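Local coordinates for YcgJ protein (Bacillus subtilis, PDB 1XXL) that probably transfers methyl groups from S-adenosylmethionine to a substrate not yet identified, as a member of the methyltransferase superfamily, at residues E22-D27 against S87-T92; Q179-I184 against N219-S224; I171-L176 against K228-Q233; T77-P82 against H98-V103. All coordinates share one frame; numbering follows the deposited sequence.

Contact 1 (E22-D27 against S87-T92); sequences EHRVLD and SFDIIT
Leu26 lays its CB squarely over the Phe88 ring, 3.5 Å from the ring centroid and only 8° off the normal, a CH-pi contact in the buried, tightly packed part of two neighbouring parallel strands. Leu26 CG lies anti to the backbone N (chi1 169°), which carries CD2 to 3.9 Å from Phe88 CE2. An alanine in place of Phe88 would probably leave Leu26 CB without the ring beneath it and open a gap between the two strands and Phe83, whose ring meets Phe88 edge-to-face. The strands are joined by Leu26 N to Ile90 O at 3.0 Å and Thr92 N to Leu26 O at 2.8 Å. On the other face of the sheet, Val25 and Ile90 lie side by side, while the Thr92 hydroxyl donates to Asp27 OD1 (3.0 Å) from above the carboxylate plane. Asp27 approaches Gly29 and Arg94 of the S-adenosylmethionine site.

Around His23, Arg24 and Asp89 the contact is polar and more open to solvent. Asp89 OD1 accepts Arg24 N at 2.9 Å, almost straight at 170°, on the anti side of the carboxylate, and also pairs with Lys115. Asp89 N returns a bond to Arg24 O. His23 CD2 rests 3.3 Å from Asp89 CG, while the extended Arg24 side chain leads away to Gln44.

Strand 45-50 flanks strand 24-28 on its other edge; helix 103-113 covers Leu26 and Ile91, and helices 7-17 and 34-39 pack against Thr92.

Contact 2 (Q179-I184 against N219-S224); sequences QYDSWI and NGQPIS
The Tyr180 ring is sandwiched between Pro222 and Ile184. Over the centre of one face sits Pro222 CB, in a CH-pi contact 3.8 Å from the ring centroid and 13° off the normal; against the opposite face, shifted toward the rim, lies CG1 of Ile184, one helical turn further on. Near the CE1 corner the amide of Gln221 stands almost perpendicular to the ring (83° between planes), its NE2 3.9 Å from Tyr180 CE1. With CG anti to the backbone N (chi1 175°), the tyrosine reaches across to the proline, and its hydroxyl continues to Glu194.

The backbone joins at the start of the helix. Tyr180 N donates to Ile223 O at 3.0 Å, approaching from above the carbonyl plane. The same oxygen takes a second hydrogen bond, from a water 2.7 Å away, which in turn accepts Asp181 N at 3.2 Å. Ile223 O thus receives one first-turn N-H directly and another through water. Just before this, Gln179 at the N-cap position forms a non-hydrogen-bonded antiparallel pair with Ser224.

Helix 191-202 packs against both Tyr180 and Pro222, and strand 215-216 flanks the other edge of strand 222-236, where Ile223 and Ser224 form a classic beta bulge opposite Thr215.

Contact 3 (I171-L176 against K228-Q233); sequences IQKWNL and KAILIQ
Ile171 opens an antiparallel strand pair with a classic beta bulge, in which it and Gln172 both face Leu231. Ile171 N donates to Leu231 O at 2.8 Å; its side chain lies alongside that of Leu231, CB meeting CD2, and CG1 and CD1 extend over Gln233 CB. Gln172 O then accepts Leu231 N at 2.9 Å, completing the bulge.

Lys173 comes next, on the opposite face of the sheet. Its extended chain runs beside Ile230, with CG 3.8 Å from Ile230 CD1, before the ammonium end leads away.

Trp174 lays its indole against the partner strand. Its N donates to Ala229 O, and its O accepts Ala229 N at 2.9 Å, nearly along the C=O axis. CG stands between the backbone N and the carbonyl carbon (chi1 67°), which folds the indole back over the neighbouring strand: Ala229 CB sits under one face, 3.4 Å from Trp174 CE2, and CZ3 reaches as far as Leu231 N. The ring also meets His8 edge-to-face and touches Tyr95. A bound sulfate, probably from the crystallisation liquor, lies near NE1; the Trp174 side chain is about 8 Å from that of Arg94, which binds S-adenosylmethionine.

At Asn175 the partner is Lys228, whose chain, bent at chi2 and chi3, lies beside the Asn175 side chain on the same face and brings NZ to its amide. Lys228 NZ also bonds Thr211 O, and it donates to Asn175 OD1 at 2.8 Å, tilted 21° from the amide carbonyl plane.

Contact 4 (T77-P82 against H98-V103); sequences TAESLP and HHFSDV
Glu79 OE2 is gripped by the backbone of the loop opposite: Asp102 N donates to it at 2.7 Å, with an angle of 158° at the hydrogen, on the anti side of the carboxylate and 30° out of its plane. Ser101 N lies 3.0 Å from the same oxygen. The second carboxylate oxygen, Glu79 OE1, takes a hydrogen bond from a water at 2.8 Å, and that water accepts Ser101 N, so both oxygens are tied to the 101-102 backbone. The glutamate bends at chi2 (90°) to bring its carboxylate round to these donors, and its CG packs 3.9 Å from Asp102 CB.

Beside this polar grip, Ala78 CB sits over one face of the Phe100 ring, offset toward the rim, 3.8 Å from Phe100 CZ. A leucine in place of Glu79 would probably leave Asp102 N and the bridging water without their carboxylate mate and free the 101-102 loop to shift.

Further out, a type I turn from Thr77 to Ser80 presents Ala78 and Glu79, both assigned to the S-adenosylmethionine site. Asp102, at the N-cap position of helix 103-113, accepts a weak hydrogen bond from Lys105 N at OD1.

The two loops thus meet at the start of that helix, whose Ala106 touches both Ala78 and Phe100, while Ile28 at the end of strand 24-28 packs against the same two residues.

How the contacts relate
From the N terminus, 22-27 enters contact 1, and the loop closes at 87-92 after passing through 77-82. That segment opens contact 4, which closes only at 98-103, so contacts 1 and 4 cross; they touch where Leu26 CD2 meets Leu81 CD1 at 4.1 Å. Together they join the parallel strands of the Rossmann-like sheet to loops around the cofactor site. Contact 3 follows in series, opening at 171-176. Contact 2 opens directly afterwards at 179-184 and closes at 219-224, before 228-233 completes contact 3, which therefore encloses it. Strand 222-236 serves both, linking the distal helical part to the sheet, with centres of contacts 1 and 2 about 38 Å apart.

Contact 1 (E22-D27 against S87-T92)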
loop_
_atom_site.group_PDB
_atom_site.type_symbol
_atom_site.label_atom_id
_atom_site.label_comp_id
_atom_site.label_asym_id
_atom_site.label_seq_id
_atom_site.Cartn_x
_atom_site.Cartn_y
_atom_site.Cartn_z
ATOM N N GLU A 22 -23.046 -6.617 7.791
ATOM C CA GLU A 22 -23.215 -5.375 8.555
ATOM C C GLU A 22 -21.923 -4.539 8.730
ATOM O O GLU A 22 -21.926 -3.520 9.414
ATOM C CB GLU A 22 -23.833 -5.676 9.922
ATOM C CG GLU A 22 -22.924 -6.412 10.919
ATOM C CD GLU A 22 -22.912 -7.925 10.760
ATOM O OE1 GLU A 22 -22.298 -8.587 11.646
ATOM O OE2 GLU A 22 -23.502 -8.451 9.777
ATOM N N HIS A 23 -20.830 -4.961 8.104
ATOM C CA HIS A 23 -19.563 -4.278 8.283
ATOM C C HIS A 23 -19.465 -2.956 7.525
ATOM O O HIS A 23 -19.973 -2.807 6.421
ATOM C CB HIS A 23 -18.403 -5.191 7.888
ATOM C CG HIS A 23 -18.039 -6.196 8.937
ATOM N ND1 HIS A 23 -17.319 -7.336 8.653
ATOM C CD2 HIS A 23 -18.292 -6.234 10.267
ATOM C CE1 HIS A 23 -17.121 -8.017 9.768
ATOM N NE2 HIS A 23 -17.709 -7.375 10.758
ATOM N N ARG A 24 -18.786 -2.005 8.150
ATOM C CA ARG A 24 -18.430 -0.732 7.537
ATOM C C ARG A 24 -16.920 -0.718 7.307
ATOM O O ARG A 24 -16.141 -1.011 8.227
ATOM C CB ARG A 24 -18.869 0.411 8.441
ATOM C CG ARG A 24 -20.377 0.412 8.666
ATOM C CD ARG A 24 -20.857 1.726 9.211
ATOM N NE ARG A 24 -22.283 1.707 9.572
ATOM C CZ ARG A 24 -22.892 2.649 10.304
ATOM N NH1 ARG A 24 -22.219 3.707 10.781
ATOM N NH2 ARG A 24 -24.197 2.542 10.567
ATOM N N VAL A 25 -16.522 -0.399 6.079
ATOM C CA VAL A 25 -15.128 -0.497 5.650
ATOM C C VAL A 25 -14.616 0.870 5.190
ATOM O O VAL A 25 -15.307 1.616 4.466
ATOM C CB VAL A 25 -14.978 -1.509 4.460
ATOM C CG1 VAL A 25 -13.538 -1.644 3.985
ATOM C CG2 VAL A 25 -15.542 -2.858 4.827
ATOM N N LEU A 26 -13.388 1.172 5.578
ATOM C CA LEU A 26 -12.698 2.334 5.089
ATOM C C LEU A 26 -11.487 1.881 4.277
ATOM O O LEU A 26 -10.684 1.055 4.747
ATOM C CB LEU A 26 -12.263 3.213 6.255
ATOM C CG LEU A 26 -11.310 4.362 5.967
ATOM C CD1 LEU A 26 -11.944 5.388 5.074
ATOM C CD2 LEU A 26 -10.842 5.007 7.272
ATOM N N ASP A 27 -11.354 2.450 3.083
ATOM C CA ASP A 27 -10.181 2.256 2.225
ATOM C C ASP A 27 -9.376 3.551 2.114
ATOM O O ASP A 27 -9.859 4.571 1.589
ATOM C CB ASP A 27 -10.590 1.798 0.824
ATOM C CG ASP A 27 -9.378 1.513 -0.084
ATOM O OD1 ASP A 27 -8.321 1.003 0.407
ATOM O OD2 ASP A 27 -9.490 1.800 -1.298
ATOM N N SER A 87 -15.255 3.761 14.446
ATOM C CA SER A 87 -16.368 3.772 13.493
ATOM C C SER A 87 -16.297 2.729 12.363
ATOM O O SER A 87 -17.286 2.501 11.677
ATOM C CB SER A 87 -16.603 5.203 12.954
ATOM O OG SER A 87 -15.550 5.660 12.136
ATOM N N PHE A 88 -15.155 2.078 12.173
ATOM C CA PHE A 88 -15.031 1.081 11.108
ATOM C C PHE A 88 -14.661 -0.310 11.639
ATOM O O PHE A 88 -13.895 -0.455 12.587
ATOM C CB PHE A 88 -14.008 1.530 10.057
ATOM C CG PHE A 88 -14.405 2.778 9.321
ATOM C CD1 PHE A 88 -15.264 2.712 8.231
ATOM C CD2 PHE A 88 -13.929 4.012 9.725
ATOM C CE1 PHE A 88 -15.623 3.847 7.551
ATOM C CE2 PHE A 88 -14.303 5.164 9.052
ATOM C CZ PHE A 88 -15.154 5.070 7.960
ATOM N N ASP A 89 -15.223 -1.317 10.993
ATOM C CA ASP A 89 -14.964 -2.705 11.314
ATOM C C ASP A 89 -13.679 -3.154 10.646
ATOM O O ASP A 89 -12.929 -3.950 11.185
ATOM C CB ASP A 89 -16.136 -3.583 10.821
ATOM C CG ASP A 89 -17.427 -3.259 11.531
ATOM O OD1 ASP A 89 -18.293 -2.542 10.959
ATOM O OD2 ASP A 89 -17.539 -3.687 12.688
ATOM N N ILE A 90 -13.469 -2.658 9.441
ATOM C CA ILE A 90 -12.316 -3.017 8.638
ATOM C C ILE A 90 -11.774 -1.745 7.996
ATOM O O ILE A 90 -12.544 -0.890 7.523
ATOM C CB ILE A 90 -12.702 -3.991 7.515
ATOM C CG1 ILE A 90 -13.343 -5.270 8.092
ATOM C CG2 ILE A 90 -11.484 -4.310 6.654
ATOM C CD1 ILE A 90 -14.088 -6.115 7.066
ATOM N N ILE A 91 -10.448 -1.625 7.995
ATOM C CA ILE A 91 -9.753 -0.547 7.306
ATOM C C ILE A 91 -8.688 -1.179 6.445
ATOM O O ILE A 91 -7.935 -1.999 6.926
ATOM C CB ILE A 91 -9.100 0.476 8.279
ATOM C CG1 ILE A 91 -10.158 1.091 9.198
ATOM C CG2 ILE A 91 -8.329 1.552 7.472
ATOM C CD1 ILE A 91 -9.601 1.934 10.309
ATOM N N THR A 92 -8.651 -0.795 5.173
ATOM C CA THR A 92 -7.743 -1.355 4.194
ATOM C C THR A 92 -6.848 -0.262 3.652
ATOM O O THR A 92 -7.235 0.904 3.554
ATOM C CB THR A 92 -8.486 -2.039 2.983
ATOM O OG1 THR A 92 -9.298 -1.077 2.290
ATOM C CG2 THR A 92 -9.391 -3.176 3.456
#

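Contact 2 (Q179-I184 against N219-S224)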
loop_
_atom_site.group_PDB
_atom_site.type_symbol
_atom_site.label_atom_id
_atom_site.label_comp_id
_atom_site.label_asym_id
_atom_site.label_seq_id
_atom_site.Cartn_x
_atom_site.Cartn_y
_atom_site.Cartn_z
ATOM N N GLN A 179 8.297 -6.113 -14.162
ATOM C CA GLN A 179 8.811 -6.099 -15.511
ATOM C C GLN A 179 9.245 -4.663 -15.806
ATOM O O GLN A 179 8.437 -3.748 -15.838
ATOM C CB GLN A 179 7.757 -6.587 -16.514
ATOM C CG GLN A 179 7.217 -8.023 -16.261
ATOM C CD GLN A 179 8.298 -9.111 -16.152
ATOM O OE1 GLN A 179 8.278 -9.961 -15.227
ATOM N NE2 GLN A 179 9.255 -9.077 -17.056
ATOM N N TYR A 180 10.549 -4.491 -15.974
ATOM C CA TYR A 180 11.178 -3.184 -16.009
ATOM C C TYR A 180 10.597 -2.226 -17.070
ATOM O O TYR A 180 10.279 -1.059 -16.757
ATOM C CB TYR A 180 12.694 -3.361 -16.206
ATOM C CG TYR A 180 13.383 -2.039 -16.378
ATOM C CD1 TYR A 180 13.693 -1.553 -17.648
ATOM C CD2 TYR A 180 13.666 -1.238 -15.273
ATOM C CE1 TYR A 180 14.294 -0.310 -17.811
ATOM C CE2 TYR A 180 14.275 0.020 -15.429
ATOM C CZ TYR A 180 14.579 0.466 -16.692
ATOM O OH TYR A 180 15.167 1.693 -16.843
ATOM N N ASP A 181 10.426 -2.713 -18.302
ATOM C CA ASP A 181 10.015 -1.838 -19.419
ATOM C C ASP A 181 8.660 -1.257 -19.122
ATOM O O ASP A 181 8.404 -0.073 -19.317
ATOM C CB ASP A 181 9.930 -2.592 -20.746
ATOM C CG ASP A 181 11.285 -2.767 -21.442
ATOM O OD1 ASP A 181 12.282 -2.033 -21.150
ATOM O OD2 ASP A 181 11.333 -3.669 -22.327
ATOM N N SER A 182 7.783 -2.114 -18.638
ATOM C CA SER A 182 6.426 -1.726 -18.307
ATOM C C SER A 182 6.380 -0.763 -17.113
ATOM O O SER A 182 5.644 0.211 -17.119
ATOM C CB SER A 182 5.635 -2.996 -18.040
ATOM O OG SER A 182 4.418 -2.698 -17.420
ATOM N N TRP A 183 7.187 -1.043 -16.099
ATOM C CA TRP A 183 7.305 -0.202 -14.905
ATOM C C TRP A 183 7.759 1.229 -15.235
ATOM O O TRP A 183 7.243 2.189 -14.689
ATOM C CB TRP A 183 8.325 -0.878 -13.988
ATOM C CG TRP A 183 8.517 -0.311 -12.631
ATOM C CD1 TRP A 183 7.631 -0.318 -11.620
ATOM C CD2 TRP A 183 9.713 0.269 -12.120
ATOM N NE1 TRP A 183 8.189 0.240 -10.505
ATOM C CE2 TRP A 183 9.467 0.621 -10.794
ATOM C CE3 TRP A 183 10.971 0.551 -12.674
ATOM C CZ2 TRP A 183 10.433 1.214 -9.984
ATOM C CZ3 TRP A 183 11.922 1.145 -11.887
ATOM C CH2 TRP A 183 11.651 1.477 -10.546
ATOM N N ILE A 184 8.736 1.356 -16.123
ATOM C CA ILE A 184 9.203 2.661 -16.581
ATOM C C ILE A 184 8.128 3.398 -17.366
ATOM O O ILE A 184 7.906 4.574 -17.117
ATOM C CB ILE A 184 10.461 2.541 -17.439
ATOM C CG1 ILE A 184 11.648 2.091 -16.581
ATOM C CG2 ILE A 184 10.768 3.869 -18.166
ATOM C CD1 ILE A 184 12.038 3.022 -15.436
ATOM N N ASN A 219 24.181 -5.839 -22.053
ATOM C CA ASN A 219 24.504 -4.407 -22.204
ATOM C C ASN A 219 24.008 -3.504 -21.061
ATOM O O ASN A 219 24.034 -2.274 -21.189
ATOM C CB ASN A 219 24.025 -3.877 -23.566
ATOM C CG ASN A 219 22.507 -3.734 -23.664
ATOM O OD1 ASN A 219 22.004 -3.178 -24.640
ATOM N ND2 ASN A 219 21.774 -4.234 -22.667
ATOM N N GLY A 220 23.563 -4.111 -19.956
ATOM C CA GLY A 220 23.147 -3.367 -18.767
ATOM C C GLY A 220 21.717 -2.885 -18.754
ATOM O O GLY A 220 21.285 -2.308 -17.772
ATOM N N GLN A 221 20.972 -3.100 -19.833
ATOM C CA GLN A 221 19.564 -2.697 -19.885
ATOM C C GLN A 221 18.782 -3.621 -18.928
ATOM O O GLN A 221 18.851 -4.849 -19.067
ATOM C CB GLN A 221 19.023 -2.792 -21.311
ATOM C CG GLN A 221 17.559 -2.378 -21.487
ATOM C CD GLN A 221 17.321 -0.882 -21.322
ATOM O OE1 GLN A 221 18.265 -0.089 -21.241
ATOM N NE2 GLN A 221 16.046 -0.489 -21.279
ATOM N N PRO A 222 18.098 -3.040 -17.912
ATOM C CA PRO A 222 17.424 -3.915 -16.946
ATOM C C PRO A 222 16.230 -4.635 -17.551
ATOM O O PRO A 222 15.588 -4.116 -18.465
ATOM C CB PRO A 222 16.999 -2.953 -15.838
ATOM C CG PRO A 222 17.842 -1.709 -16.069
ATOM C CD PRO A 222 17.950 -1.625 -17.539
ATOM N N ILE A 223 15.951 -5.826 -17.024
ATOM C CA ILE A 223 14.845 -6.644 -17.485
ATOM C C ILE A 223 13.765 -6.765 -16.426
ATOM O O ILE A 223 12.585 -6.546 -16.711
ATOM C CB ILE A 223 15.364 -8.031 -17.908
ATOM C CG1 ILE A 223 16.194 -7.878 -19.187
ATOM C CG2 ILE A 223 14.208 -8.996 -18.148
ATOM C CD1 ILE A 223 17.070 -9.072 -19.493
ATOM N N SER A 224 14.160 -7.133 -15.212
ATOM C CA SER A 224 13.209 -7.340 -14.140
ATOM C C SER A 224 13.858 -7.230 -12.764
ATOM O O SER A 224 15.081 -7.287 -12.626
ATOM C CB SER A 224 12.521 -8.709 -14.297
ATOM O OG SER A 224 13.455 -9.763 -14.220
HETATM O O HOH W 1 11.436 -5.707 -18.982
#

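Contact 3 (I171-L176 against K228-Q233)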
loop_
_atom_site.group_PDB
_atom_site.type_symbol
_atom_site.label_atom_id
_atom_site.label_comp_id
_atom_site.label_asym_id
_atom_site.label_seq_id
_atom_site.Cartn_x
_atom_site.Cartn_y
_atom_site.Cartn_z
ATOM N N ILE A 171 0.440 -11.902 7.583
ATOM C CA ILE A 171 -0.428 -12.886 6.950
ATOM C C ILE A 171 0.282 -13.625 5.792
ATOM O O ILE A 171 0.205 -14.853 5.692
ATOM C CB ILE A 171 -1.753 -12.244 6.471
ATOM C CG1 ILE A 171 -2.496 -11.551 7.638
ATOM C CG2 ILE A 171 -2.643 -13.291 5.769
ATOM C CD1 ILE A 171 -2.979 -12.465 8.741
ATOM N N GLN A 172 0.957 -12.887 4.921
ATOM C CA GLN A 172 1.728 -13.492 3.849
ATOM C C GLN A 172 2.724 -12.488 3.334
ATOM O O GLN A 172 2.429 -11.293 3.246
ATOM C CB GLN A 172 0.824 -13.925 2.682
ATOM C CG GLN A 172 1.503 -14.837 1.643
ATOM C CD GLN A 172 0.622 -15.090 0.419
ATOM O OE1 GLN A 172 0.031 -14.176 -0.137
ATOM N NE2 GLN A 172 0.532 -16.339 0.001
ATOM N N LYS A 173 3.891 -13.013 2.984
ATOM C CA LYS A 173 4.962 -12.297 2.342
ATOM C C LYS A 173 5.169 -12.915 0.970
ATOM O O LYS A 173 5.052 -14.132 0.801
ATOM C CB LYS A 173 6.267 -12.491 3.123
ATOM C CG LYS A 173 6.346 -11.813 4.435
ATOM C CD LYS A 173 7.685 -12.164 5.108
ATOM C CE LYS A 173 7.882 -11.342 6.360
ATOM N NZ LYS A 173 9.064 -11.777 7.190
ATOM N N TRP A 174 5.478 -12.090 -0.013
ATOM C CA TRP A 174 5.776 -12.595 -1.350
ATOM C C TRP A 174 6.659 -11.616 -2.071
ATOM O O TRP A 174 6.716 -10.431 -1.701
ATOM C CB TRP A 174 4.475 -12.869 -2.128
ATOM C CG TRP A 174 3.677 -11.657 -2.459
ATOM C CD1 TRP A 174 3.720 -10.945 -3.622
ATOM C CD2 TRP A 174 2.685 -11.026 -1.636
ATOM N NE1 TRP A 174 2.837 -9.893 -3.561
ATOM C CE2 TRP A 174 2.183 -9.923 -2.358
ATOM C CE3 TRP A 174 2.176 -11.284 -0.350
ATOM C CZ2 TRP A 174 1.194 -9.087 -1.846
ATOM C CZ3 TRP A 174 1.189 -10.450 0.156
ATOM C CH2 TRP A 174 0.724 -9.368 -0.582
ATOM N N ASN A 175 7.374 -12.123 -3.073
ATOM C CA ASN A 175 8.168 -11.292 -3.993
ATOM C C ASN A 175 7.234 -10.747 -5.050
ATOM O O ASN A 175 6.506 -11.505 -5.698
ATOM C CB ASN A 175 9.295 -12.104 -4.649
ATOM C CG ASN A 175 10.514 -12.275 -3.734
ATOM O OD1 ASN A 175 10.630 -11.625 -2.699
ATOM N ND2 ASN A 175 11.443 -13.127 -4.140
ATOM N N LEU A 176 7.201 -9.429 -5.193
ATOM C CA LEU A 176 6.354 -8.786 -6.187
ATOM C C LEU A 176 7.192 -8.551 -7.437
ATOM O O LEU A 176 8.066 -7.712 -7.426
ATOM C CB LEU A 176 5.820 -7.464 -5.627
ATOM C CG LEU A 176 5.053 -6.522 -6.548
ATOM C CD1 LEU A 176 3.762 -7.184 -6.980
ATOM C CD2 LEU A 176 4.789 -5.203 -5.810
ATOM N N LYS A 228 9.693 -6.507 -2.204
ATOM C CA LYS A 228 9.242 -7.350 -1.088
ATOM C C LYS A 228 7.874 -6.888 -0.616
ATOM O O LYS A 228 7.733 -5.768 -0.129
ATOM C CB LYS A 228 10.223 -7.263 0.084
ATOM C CG LYS A 228 11.690 -7.319 -0.279
ATOM C CD LYS A 228 12.033 -8.479 -1.179
ATOM C CE LYS A 228 12.104 -9.752 -0.443
ATOM N NZ LYS A 228 12.888 -10.737 -1.290
ATOM N N ALA A 229 6.872 -7.745 -0.752
ATOM C CA ALA A 229 5.485 -7.375 -0.467
ATOM C C ALA A 229 4.982 -8.173 0.687
ATOM O O ALA A 229 5.473 -9.273 0.953
ATOM C CB ALA A 229 4.632 -7.613 -1.675
ATOM N N ILE A 230 4.001 -7.609 1.386
ATOM C CA ILE A 230 3.408 -8.263 2.534
ATOM C C ILE A 230 1.941 -7.855 2.716
ATOM O O ILE A 230 1.537 -6.772 2.315
ATOM C CB ILE A 230 4.257 -7.931 3.800
ATOM C CG1 ILE A 230 3.918 -8.876 4.949
ATOM C CG2 ILE A 230 4.117 -6.447 4.142
ATOM C CD1 ILE A 230 4.851 -8.738 6.196
ATOM N N LEU A 231 1.151 -8.739 3.320
ATOM C CA LEU A 231 -0.097 -8.350 3.959
ATOM C C LEU A 231 0.106 -8.483 5.441
ATOM O O LEU A 231 0.416 -9.581 5.949
ATOM C CB LEU A 231 -1.287 -9.206 3.536
ATOM C CG LEU A 231 -2.563 -9.018 4.396
ATOM C CD1 LEU A 231 -3.083 -7.604 4.332
ATOM C CD2 LEU A 231 -3.682 -9.987 3.949
ATOM N N ILE A 232 -0.068 -7.360 6.125
ATOM C CA ILE A 232 -0.038 -7.297 7.567
ATOM C C ILE A 232 -1.476 -7.086 8.027
ATOM O O ILE A 232 -2.207 -6.262 7.455
ATOM C CB ILE A 232 0.827 -6.102 8.047
ATOM C CG1 ILE A 232 2.303 -6.330 7.731
ATOM C CG2 ILE A 232 0.658 -5.839 9.542
ATOM C CD1 ILE A 232 3.069 -5.041 7.595
ATOM N N GLN A 233 -1.871 -7.817 9.061
ATOM C CA GLN A 233 -3.114 -7.564 9.762
ATOM C C GLN A 233 -2.841 -6.957 11.134
ATOM O O GLN A 233 -2.064 -7.511 11.935
ATOM C CB GLN A 233 -3.939 -8.830 9.911
ATOM C CG GLN A 233 -5.307 -8.591 10.562
ATOM C CD GLN A 233 -6.254 -9.775 10.424
ATOM O OE1 GLN A 233 -7.320 -9.660 9.828
ATOM N NE2 GLN A 233 -5.880 -10.891 10.978
#

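Contact 4 (T77-P82 against H98-V103)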
loop_
_atom_site.group_PDB
_atom_site.type_symbol
_atom_site.label_atom_id
_atom_site.label_comp_id
_atom_site.label_asym_id
_atom_site.label_seq_id
_atom_site.Cartn_x
_atom_site.Cartn_y
_atom_site.Cartn_z
ATOM N N THR A 77 -6.732 12.690 3.625
ATOM C CA THR A 77 -5.457 12.032 3.885
ATOM C C THR A 77 -5.556 11.193 5.149
ATOM O O THR A 77 -6.331 11.500 6.047
ATOM C CB THR A 77 -4.315 13.051 4.027
ATOM O OG1 THR A 77 -4.595 13.938 5.115
ATOM C CG2 THR A 77 -4.165 13.864 2.749
ATOM N N ALA A 78 -4.759 10.128 5.204
ATOM C CA ALA A 78 -4.691 9.241 6.366
ATOM C C ALA A 78 -4.231 9.967 7.624
ATOM O O ALA A 78 -4.589 9.579 8.738
ATOM C CB ALA A 78 -3.737 8.081 6.064
ATOM N N GLU A 79 -3.421 11.008 7.457
ATOM C CA GLU A 79 -2.888 11.742 8.610
ATOM C C GLU A 79 -3.959 12.560 9.327
ATOM O O GLU A 79 -3.753 12.989 10.438
ATOM C CB GLU A 79 -1.731 12.662 8.197
ATOM C CG GLU A 79 -0.444 11.911 7.882
ATOM C CD GLU A 79 -0.305 11.487 6.431
ATOM O OE1 GLU A 79 -1.221 11.752 5.611
ATOM O OE2 GLU A 79 0.749 10.902 6.101
ATOM N N SER A 80 -5.090 12.783 8.680
ATOM C CA SER A 80 -6.207 13.499 9.297
ATOM C C SER A 80 -7.512 12.963 8.760
ATOM O O SER A 80 -8.079 13.499 7.830
ATOM C CB SER A 80 -6.106 15.005 9.012
ATOM O OG SER A 80 -7.018 15.727 9.838
ATOM N N LEU A 81 -7.963 11.863 9.328
ATOM C CA LEU A 81 -9.248 11.286 8.969
ATOM C C LEU A 81 -10.365 12.032 9.711
ATOM O O LEU A 81 -10.271 12.264 10.915
ATOM C CB LEU A 81 -9.292 9.808 9.335
ATOM C CG LEU A 81 -8.276 8.936 8.620
ATOM C CD1 LEU A 81 -8.286 7.546 9.226
ATOM C CD2 LEU A 81 -8.556 8.903 7.121
ATOM N N PRO A 82 -11.426 12.407 8.990
ATOM C CA PRO A 82 -12.503 13.170 9.602
ATOM C C PRO A 82 -13.516 12.364 10.435
ATOM O O PRO A 82 -14.408 12.948 11.029
ATOM C CB PRO A 82 -13.182 13.793 8.376
ATOM C CG PRO A 82 -13.033 12.709 7.300
ATOM C CD PRO A 82 -11.645 12.199 7.538
ATOM N N HIS A 98 3.469 3.868 1.473
ATOM C CA HIS A 98 4.746 4.448 1.048
ATOM C C HIS A 98 4.632 5.885 0.527
ATOM O O HIS A 98 5.642 6.565 0.378
ATOM C CB HIS A 98 5.491 3.545 0.040
ATOM C CG HIS A 98 4.742 3.272 -1.226
ATOM N ND1 HIS A 98 3.931 2.164 -1.388
ATOM C CD2 HIS A 98 4.720 3.933 -2.410
ATOM C CE1 HIS A 98 3.423 2.177 -2.610
ATOM N NE2 HIS A 98 3.878 3.245 -3.245
ATOM N N HIS A 99 3.409 6.336 0.269
ATOM C CA HIS A 99 3.132 7.712 -0.138
ATOM C C HIS A 99 2.698 8.626 1.014
ATOM O O HIS A 99 2.544 9.811 0.796
ATOM C CB HIS A 99 2.020 7.745 -1.189
ATOM C CG HIS A 99 2.425 7.215 -2.523
ATOM N ND1 HIS A 99 1.621 6.369 -3.255
ATOM C CD2 HIS A 99 3.546 7.410 -3.258
ATOM C CE1 HIS A 99 2.231 6.069 -4.392
ATOM N NE2 HIS A 99 3.407 6.681 -4.412
ATOM N N PHE A 100 2.494 8.097 2.221
ATOM C CA PHE A 100 2.068 8.923 3.359
ATOM C C PHE A 100 3.166 9.911 3.737
ATOM O O PHE A 100 4.303 9.531 3.833
ATOM C CB PHE A 100 1.782 8.070 4.610
ATOM C CG PHE A 100 0.601 7.162 4.506
ATOM C CD1 PHE A 100 -0.308 7.249 3.472
ATOM C CD2 PHE A 100 0.394 6.217 5.477
ATOM C CE1 PHE A 100 -1.395 6.401 3.431
ATOM C CE2 PHE A 100 -0.694 5.371 5.434
ATOM C CZ PHE A 100 -1.589 5.478 4.414
ATOM N N SER A 101 2.810 11.160 3.997
ATOM C CA SER A 101 3.792 12.165 4.413
ATOM C C SER A 101 4.242 11.938 5.863
ATOM O O SER A 101 5.336 12.364 6.250
ATOM C CB SER A 101 3.209 13.579 4.258
ATOM O OG SER A 101 2.077 13.731 5.103
ATOM N N ASP A 102 3.388 11.292 6.665
ATOM C CA ASP A 102 3.697 11.003 8.069
ATOM C C ASP A 102 3.007 9.705 8.483
ATOM O O ASP A 102 1.916 9.701 9.046
ATOM C CB ASP A 102 3.295 12.195 8.961
ATOM C CG ASP A 102 3.758 12.055 10.406
ATOM O OD1 ASP A 102 4.218 10.978 10.842
ATOM O OD2 ASP A 102 3.636 13.055 11.134
ATOM N N VAL A 103 3.679 8.601 8.213
ATOM C CA VAL A 103 3.112 7.274 8.443
ATOM C C VAL A 103 2.781 7.032 9.925
ATOM O O VAL A 103 1.754 6.420 10.235
ATOM C CB VAL A 103 4.004 6.141 7.824
ATOM C CG1 VAL A 103 5.428 6.108 8.423
ATOM C CG2 VAL A 103 3.316 4.795 7.966
HETATM O O HOH W 2 -0.127 11.792 3.053
#